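Local coordinates for protein inositol-1-monophosphatase SuhB (Mycobacterium tuberculosis, PDB 2Q74) that probably hydrolyses inositol 1-phosphate to free myo-inositol and phosphate, a magnesium-dependent step of inositol biosynthesis in mycobacteria, at residues D62-R65 / L66-R70. Residues are numbered along the deposited sequence; the frame is centred on the assembly and turned at random.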
loop_
_atom_site.group_PDB
_atom_site.type_symbol
_atom_site.label_atom_id
_atom_site.label_comp_id
_atom_site.label_asym_id
_atom_site.label_seq_id
_atom_site.Cartn_x
_atom_site.Cartn_y
_atom_site.Cartn_z
ATOM N N ASP A 62 15.457 19.798 3.513
ATOM C CA ASP A 62 16.604 19.407 4.313
ATOM C C ASP A 62 17.349 18.262 3.643
ATOM O O ASP A 62 18.580 18.293 3.523
ATOM C CB ASP A 62 16.160 18.991 5.719
ATOM C CG ASP A 62 15.665 20.176 6.573
ATOM O OD1 ASP A 62 16.063 21.337 6.328
ATOM O OD2 ASP A 62 14.873 19.932 7.505
ATOM N N THR A 63 16.585 17.268 3.188
ATOM C CA THR A 63 17.140 16.060 2.573
ATOM C C THR A 63 17.737 16.351 1.201
ATOM O O THR A 63 18.728 15.751 0.792
ATOM C CB THR A 63 16.057 14.979 2.424
ATOM O OG1 THR A 63 15.468 14.701 3.693
ATOM C CG2 THR A 63 16.637 13.696 1.865
ATOM N N GLU A 64 17.111 17.274 0.486
ATOM C CA GLU A 64 17.656 17.781 -0.773
ATOM C C GLU A 64 19.035 18.419 -0.543
ATOM O O GLU A 64 19.969 18.202 -1.330
ATOM C CB GLU A 64 16.693 18.813 -1.370
ATOM C CG GLU A 64 17.130 19.447 -2.693
ATOM C CD GLU A 64 16.791 18.607 -3.893
ATOM O OE1 GLU A 64 16.945 17.371 -3.795
ATOM O OE2 GLU A 64 16.371 19.186 -4.925
ATOM N N ARG A 65 19.147 19.197 0.536
ATOM C CA ARG A 65 20.413 19.805 0.922
ATOM C C ARG A 65 21.479 18.739 1.230
ATOM O O ARG A 65 22.604 18.834 0.756
ATOM C CB ARG A 65 20.229 20.760 2.118
ATOM C CG ARG A 65 21.317 21.812 2.189
ATOM C CD ARG A 65 21.169 22.771 3.346
ATOM N NE ARG A 65 19.945 23.574 3.266
ATOM C CZ ARG A 65 18.859 23.412 4.026
ATOM N NH1 ARG A 65 18.800 22.465 4.956
ATOM N NH2 ARG A 65 17.812 24.210 3.855
ATOM N N LEU A 66 21.114 17.728 2.014
ATOM C CA LEU A 66 22.015 16.628 2.344
ATOM C C LEU A 66 22.579 16.008 1.088
ATOM O O LEU A 66 23.777 15.795 0.971
ATOM C CB LEU A 66 21.272 15.559 3.159
ATOM C CG LEU A 66 22.040 14.340 3.706
ATOM C CD1 LEU A 66 21.243 13.665 4.808
ATOM C CD2 LEU A 66 22.377 13.336 2.633
ATOM N N LEU A 67 21.701 15.726 0.139
ATOM C CA LEU A 67 22.086 15.061 -1.103
ATOM C C LEU A 67 22.973 15.923 -1.995
ATOM O O LEU A 67 23.913 15.415 -2.618
ATOM C CB LEU A 67 20.843 14.645 -1.874
ATOM C CG LEU A 67 20.093 13.448 -1.308
ATOM C CD1 LEU A 67 18.735 13.337 -1.964
ATOM C CD2 LEU A 67 20.883 12.167 -1.506
ATOM N N ARG A 68 22.661 17.215 -2.063
ATOM C CA ARG A 68 23.457 18.152 -2.846
ATOM C C ARG A 68 24.868 18.299 -2.287
ATOM O O ARG A 68 25.835 18.288 -3.046
ATOM C CB ARG A 68 22.765 19.514 -2.912
ATOM C CG ARG A 68 21.561 19.539 -3.861
ATOM C CD ARG A 68 20.912 20.924 -3.946
ATOM N NE ARG A 68 19.732 20.921 -4.817
ATOM C CZ ARG A 68 19.753 21.021 -6.149
ATOM N NH1 ARG A 68 20.898 21.148 -6.815
ATOM N NH2 ARG A 68 18.608 20.996 -6.822
ATOM N N ASP A 69 24.976 18.428 -0.964
ATOM C CA ASP A 69 26.265 18.548 -0.294
ATOM C C ASP A 69 27.082 17.290 -0.505
ATOM O O ASP A 69 28.228 17.359 -0.914
ATOM C CB ASP A 69 26.083 18.811 1.208
ATOM C CG ASP A 69 25.426 20.164 1.496
ATOM O OD1 ASP A 69 25.496 21.063 0.633
ATOM O OD2 ASP A 69 24.836 20.336 2.589
ATOM N N ARG A 70 26.484 16.137 -0.255
ATOM C CA ARG A 70 27.203 14.877 -0.386
ATOM C C ARG A 70 27.672 14.641 -1.819
ATOM O O ARG A 70 28.722 14.053 -2.059
ATOM C CB ARG A 70 26.332 13.718 0.100
ATOM C CG ARG A 70 26.091 13.711 1.610
ATOM C CD ARG A 70 27.322 13.281 2.368
ATOM N NE ARG A 70 27.647 11.885 2.090
ATOM C CZ ARG A 70 28.870 11.408 1.893
ATOM N NH1 ARG A 70 29.922 12.208 1.900
ATOM N NH2 ARG A 70 29.043 10.121 1.671
#
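The carboxylate of Glu64 and the guanidinium of Arg68, one helical turn apart, stand with their planes 90° to each other, and OE2 comes to the guanidinium obliquely. Glu64 OE2 lies 3.4 Å from Arg68 NH2, and the N-H...O angle of 141° marks the hydrogen bond in this i to i+4 salt bridge as weak. Two chain shapes produce the meeting: Glu64 is bent at chi2, whereas Arg68 stays extended from CG to NE, so that Arg68 NE also passes 3.7 Å from Glu64 CG. A second flat pair, Arg65 and Asp69, runs side by side in the same direction with planes 37° apart. The charges do not meet, since Arg65 NE and Asp69 OD2 are 5.9 Å apart. The closest side-chain approach of this pair is Arg65 CG to Asp69 OD2, at 3.8 Å. Arg65 instead turns back toward Asp62, bending at chi3, and Arg65 NH1 gives a hydrogen bond within a salt bridge to Asp62 OD1 (3.3 Å), met on the anti side and near the guanidinium plane; Asp62 OD2 is engaged by Arg29. Beneath the side chains, five consecutive i to i+4 amide bonds, from Leu66 N to Asp62 O through to Arg70 N to Leu66 O, establish regular alpha-helix. On the buried side, Thr63 CG2 and Leu67 CD1 approach loosely, at 4.4 Å, and Thr63 OG1 bonds to Val59 O. All of this belongs to helix 55-74, which Asp62, Thr63 and Leu66 pack against Phe25 of helix 8-33, while Thr63 and Glu64 touch Pro105 in the loop joining strands 100-104 and 106-107, close to the predicted substrate-binding residues Glu83 and Ile106.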